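Local coordinates for LIP (PDB 4A1R), which is a membrane-bound lipoprotein component of the type VI secretion system and probably tethers the secretion machinery to the cell envelope, at residues A29-S40 and S63-P74. Numbering follows the deposited sequence.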
loop_
_atom_site.group_PDB
_atom_site.type_symbol
_atom_site.label_atom_id
_atom_site.label_comp_id
_atom_site.label_asym_id
_atom_site.label_seq_id
_atom_site.Cartn_x
_atom_site.Cartn_y
_atom_site.Cartn_z
ATOM N N ALA A 29 6.523 -13.397 -12.625
ATOM C CA ALA A 29 7.718 -13.091 -11.832
ATOM C C ALA A 29 7.322 -12.385 -10.553
ATOM O O ALA A 29 6.319 -11.644 -10.544
ATOM C CB ALA A 29 8.660 -12.216 -12.639
ATOM N N PRO A 30 8.088 -12.616 -9.477
ATOM C CA PRO A 30 7.811 -11.939 -8.220
ATOM C C PRO A 30 7.733 -10.452 -8.468
ATOM O O PRO A 30 8.390 -9.938 -9.374
ATOM C CB PRO A 30 9.029 -12.292 -7.351
ATOM C CG PRO A 30 9.511 -13.609 -7.897
ATOM C CD PRO A 30 9.198 -13.595 -9.357
ATOM N N ILE A 31 6.931 -9.753 -7.671
ATOM C CA ILE A 31 6.778 -8.333 -7.877
ATOM C C ILE A 31 7.087 -7.586 -6.575
ATOM O O ILE A 31 6.741 -8.045 -5.482
ATOM C CB ILE A 31 5.356 -8.033 -8.445
ATOM C CG1 ILE A 31 5.183 -6.552 -8.749
ATOM C CG2 ILE A 31 4.283 -8.587 -7.491
ATOM C CD1 ILE A 31 3.973 -6.208 -9.622
ATOM N N LYS A 32 7.771 -6.445 -6.715
ATOM C CA LYS A 32 8.156 -5.614 -5.573
ATOM C C LYS A 32 6.966 -4.753 -5.181
ATOM O O LYS A 32 6.413 -4.034 -6.038
ATOM C CB LYS A 32 9.373 -4.710 -5.880
ATOM C CG LYS A 32 9.777 -3.818 -4.680
ATOM C CD LYS A 32 10.979 -2.908 -4.983
ATOM C CE LYS A 32 12.296 -3.620 -4.658
ATOM N NZ LYS A 32 13.301 -2.565 -4.314
ATOM N N ILE A 33 6.615 -4.814 -3.891
ATOM C CA ILE A 33 5.533 -4.011 -3.339
ATOM C C ILE A 33 6.117 -3.024 -2.372
ATOM O O ILE A 33 6.892 -3.416 -1.488
ATOM C CB ILE A 33 4.497 -4.880 -2.597
ATOM C CG1 ILE A 33 3.979 -6.040 -3.475
ATOM C CG2 ILE A 33 3.355 -4.013 -2.049
ATOM C CD1 ILE A 33 3.078 -5.613 -4.625
ATOM N N ARG A 34 5.787 -1.747 -2.537
ATOM C CA ARG A 34 6.166 -0.766 -1.517
ATOM C C ARG A 34 4.950 -0.231 -0.778
ATOM O O ARG A 34 3.883 -0.082 -1.354
ATOM C CB ARG A 34 6.986 0.350 -2.153
ATOM C CG ARG A 34 8.248 -0.167 -2.859
ATOM C CD ARG A 34 8.986 0.978 -3.517
ATOM N NE ARG A 34 9.407 1.974 -2.538
ATOM C CZ ARG A 34 9.873 3.186 -2.830
ATOM N NH1 ARG A 34 9.964 3.601 -4.091
ATOM N NH2 ARG A 34 10.236 4.003 -1.847
ATOM N N VAL A 35 5.110 0.054 0.506
ATOM C CA VAL A 35 3.994 0.536 1.307
ATOM C C VAL A 35 4.515 1.782 1.961
ATOM O O VAL A 35 5.562 1.743 2.615
ATOM C CB VAL A 35 3.505 -0.506 2.352
ATOM C CG1 VAL A 35 2.486 0.131 3.304
ATOM C CG2 VAL A 35 2.882 -1.713 1.679
ATOM N N LEU A 36 3.815 2.900 1.742
ATOM C CA LEU A 36 4.283 4.169 2.229
ATOM C C LEU A 36 3.263 4.779 3.199
ATOM O O LEU A 36 2.070 4.832 2.914
ATOM C CB LEU A 36 4.556 5.134 1.054
ATOM C CG LEU A 36 5.705 4.824 0.064
ATOM C CD1 LEU A 36 5.448 3.584 -0.761
ATOM C CD2 LEU A 36 5.852 5.990 -0.900
ATOM N N LEU A 37 3.743 5.256 4.345
ATOM C CA LEU A 37 2.883 5.999 5.231
ATOM C C LEU A 37 2.946 7.484 4.869
ATOM O O LEU A 37 4.037 8.087 4.797
ATOM C CB LEU A 37 3.309 5.749 6.687
ATOM C CG LEU A 37 2.363 6.284 7.745
ATOM C CD1 LEU A 37 1.133 5.382 7.835
ATOM C CD2 LEU A 37 3.102 6.326 9.076
ATOM N N LEU A 38 1.774 8.067 4.622
ATOM C CA LEU A 38 1.683 9.388 4.044
ATOM C C LEU A 38 0.836 10.359 4.865
ATOM O O LEU A 38 -0.247 10.001 5.355
ATOM C CB LEU A 38 1.084 9.318 2.615
ATOM C CG LEU A 38 1.785 8.409 1.587
ATOM C CD1 LEU A 38 0.869 8.233 0.367
ATOM C CD2 LEU A 38 3.161 8.913 1.157
ATOM N N ARG A 39 1.352 11.585 4.964
ATOM C CA ARG A 39 0.642 12.738 5.518
ATOM C C ARG A 39 -0.489 13.144 4.608
ATOM O O ARG A 39 -1.503 13.676 5.066
ATOM C CB ARG A 39 1.574 13.937 5.620
ATOM C CG ARG A 39 2.405 13.990 6.878
ATOM C CD ARG A 39 2.765 15.429 7.208
ATOM N NE ARG A 39 4.182 15.555 7.521
ATOM C CZ ARG A 39 4.715 15.363 8.725
ATOM N NH1 ARG A 39 3.948 15.044 9.759
ATOM N NH2 ARG A 39 6.023 15.488 8.892
ATOM N N SER A 40 -0.278 12.940 3.310
ATOM C CA SER A 40 -1.243 13.292 2.277
ATOM C C SER A 40 -0.873 12.500 1.021
ATOM O O SER A 40 0.267 12.060 0.892
ATOM C CB SER A 40 -1.180 14.781 1.994
ATOM O OG SER A 40 0.168 15.219 1.984
ATOM N N SER A 63 5.427 14.951 2.942
ATOM C CA SER A 63 4.271 14.074 2.844
ATOM C C SER A 63 4.604 12.614 3.170
ATOM O O SER A 63 3.719 11.862 3.538
ATOM C CB SER A 63 3.510 14.214 1.516
ATOM O OG SER A 63 4.115 13.460 0.472
ATOM N N LEU A 64 5.880 12.250 3.107
ATOM C CA LEU A 64 6.269 10.878 3.386
ATOM C C LEU A 64 6.714 10.677 4.841
ATOM O O LEU A 64 7.753 11.171 5.276
ATOM C CB LEU A 64 7.323 10.389 2.388
ATOM C CG LEU A 64 7.901 8.976 2.599
ATOM C CD1 LEU A 64 6.882 7.874 2.370
ATOM C CD2 LEU A 64 9.172 8.751 1.782
ATOM N N LEU A 65 5.904 9.930 5.569
ATOM C CA LEU A 65 6.201 9.600 6.947
ATOM C C LEU A 65 7.080 8.378 7.071
ATOM O O LEU A 65 8.051 8.386 7.818
ATOM C CB LEU A 65 4.903 9.385 7.726
ATOM C CG LEU A 65 3.984 10.605 7.817
ATOM C CD1 LEU A 65 2.849 10.338 8.794
ATOM C CD2 LEU A 65 4.768 11.854 8.204
ATOM N N ASP A 66 6.744 7.314 6.353
ATOM C CA ASP A 66 7.433 6.037 6.564
ATOM C C ASP A 66 7.312 5.211 5.282
ATOM O O ASP A 66 6.370 5.422 4.548
ATOM C CB ASP A 66 6.731 5.284 7.706
ATOM C CG ASP A 66 7.651 4.348 8.443
ATOM O OD1 ASP A 66 8.851 4.284 8.091
ATOM O OD2 ASP A 66 7.170 3.674 9.380
ATOM N N SER A 67 8.256 4.294 5.024
ATOM C CA SER A 67 8.083 3.319 3.912
ATOM C C SER A 67 8.696 1.940 4.157
ATOM O O SER A 67 9.684 1.789 4.881
ATOM C CB SER A 67 8.570 3.893 2.586
ATOM O OG SER A 67 9.935 4.145 2.683
ATOM N N ASP A 68 8.090 0.925 3.556
ATOM C CA ASP A 68 8.558 -0.450 3.711
ATOM C C ASP A 68 8.310 -1.166 2.396
ATOM O O ASP A 68 7.699 -0.584 1.473
ATOM C CB ASP A 68 7.918 -1.148 4.918
ATOM C CG ASP A 68 8.771 -2.327 5.481
ATOM O OD1 ASP A 68 9.941 -2.571 5.057
ATOM O OD2 ASP A 68 8.258 -3.025 6.374
ATOM N N GLN A 69 8.852 -2.373 2.261
ATOM C CA GLN A 69 8.772 -3.089 0.973
ATOM C C GLN A 69 8.993 -4.562 1.205
ATOM O O GLN A 69 9.561 -4.996 2.249
ATOM C CB GLN A 69 9.767 -2.539 -0.073
ATOM C CG GLN A 69 11.246 -2.679 0.282
ATOM C CD GLN A 69 12.160 -2.155 -0.805
ATOM O OE1 GLN A 69 12.866 -2.928 -1.432
ATOM N NE2 GLN A 69 12.109 -0.851 -1.078
ATOM N N PHE A 70 8.548 -5.336 0.234
ATOM C CA PHE A 70 8.730 -6.779 0.215
ATOM C C PHE A 70 8.471 -7.213 -1.214
ATOM O O PHE A 70 8.090 -6.383 -2.048
ATOM C CB PHE A 70 7.761 -7.450 1.193
ATOM C CG PHE A 70 6.293 -7.225 0.860
ATOM C CD1 PHE A 70 5.621 -6.085 1.289
ATOM C CD2 PHE A 70 5.600 -8.154 0.101
ATOM C CE1 PHE A 70 4.274 -5.899 0.989
ATOM C CE2 PHE A 70 4.260 -7.986 -0.184
ATOM C CZ PHE A 70 3.597 -6.854 0.252
ATOM N N PHE A 71 8.757 -8.480 -1.505
ATOM C CA PHE A 71 8.391 -9.120 -2.771
ATOM C C PHE A 71 7.247 -10.110 -2.585
ATOM O O PHE A 71 7.169 -10.827 -1.570
ATOM C CB PHE A 71 9.559 -9.897 -3.368
ATOM C CG PHE A 71 10.569 -9.044 -4.061
ATOM C CD1 PHE A 71 11.608 -8.457 -3.342
ATOM C CD2 PHE A 71 10.489 -8.814 -5.431
ATOM C CE1 PHE A 71 12.553 -7.659 -3.978
ATOM C CE2 PHE A 71 11.442 -8.023 -6.068
ATOM C CZ PHE A 71 12.469 -7.445 -5.347
ATOM N N LEU A 72 6.405 -10.195 -3.614
ATOM C CA LEU A 72 5.248 -11.055 -3.591
ATOM C C LEU A 72 5.461 -12.024 -4.767
ATOM O O LEU A 72 5.728 -11.581 -5.887
ATOM C CB LEU A 72 4.031 -10.146 -3.781
ATOM C CG LEU A 72 2.590 -10.538 -3.546
ATOM C CD1 LEU A 72 2.407 -11.148 -2.165
ATOM C CD2 LEU A 72 1.767 -9.270 -3.736
ATOM N N THR A 73 5.396 -13.321 -4.494
ATOM C CA THR A 73 5.484 -14.402 -5.512
ATOM C C THR A 73 4.136 -14.616 -6.234
ATOM O O THR A 73 3.093 -14.635 -5.587
ATOM C CB THR A 73 5.872 -15.720 -4.831
ATOM O OG1 THR A 73 7.020 -15.482 -4.013
ATOM C CG2 THR A 73 6.181 -16.847 -5.859
ATOM N N PRO A 74 4.148 -14.791 -7.568
ATOM C CA PRO A 74 2.899 -15.109 -8.257
ATOM C C PRO A 74 2.198 -16.283 -7.574
ATOM O O PRO A 74 2.836 -17.259 -7.220
ATOM C CB PRO A 74 3.375 -15.529 -9.650
ATOM C CG PRO A 74 4.613 -14.710 -9.849
ATOM C CD PRO A 74 5.277 -14.694 -8.508
HETATM O O HOH W 1 10.185 1.276 0.412
HETATM O O HOH W 2 1.893 12.399 -1.129
#
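In the beta-sandwich of this TssJ-family lipoprotein, outermost strand 64-72 pairs antiparallel with strand 31-38, and a classic beta bulge interrupts the ladder where Leu65 and Asp66 both face Leu37. Leu37 O accepts two N-H groups from the same face of its carbonyl plane, Leu65 N at 2.7 Å and Asp66 N at 3.2 Å. From the bulge, Leu65 CD2 reaches Arg39 and sits 3.5 Å above the centre of its guanidinium, a flat group that can lie on a methyl while its NH1 forms a salt bridge with Asp88.

Toward the sandwich interior, Phe70 lies beside Ile33, whose branched CB rests over one ring face, 3.8 Å from the centroid; Phe14 of the opposing sheet meets the same ring edge-to-face. A flat ring and a beta-branched aliphatic chain suit this apolar space between the sheets. On the other face, helix 49-60 packs on Arg34, Leu36, Leu38 and Leu64, while Lys32, Gln69 and Phe71 lie farther along. Lys32 suits this partly exposed face because its long chain reaches across to the outermost strand: CB covers a face of Phe71, and beyond a bend at chi3 (-89°) NZ donates to Gln69 OE1 at 2.9 Å.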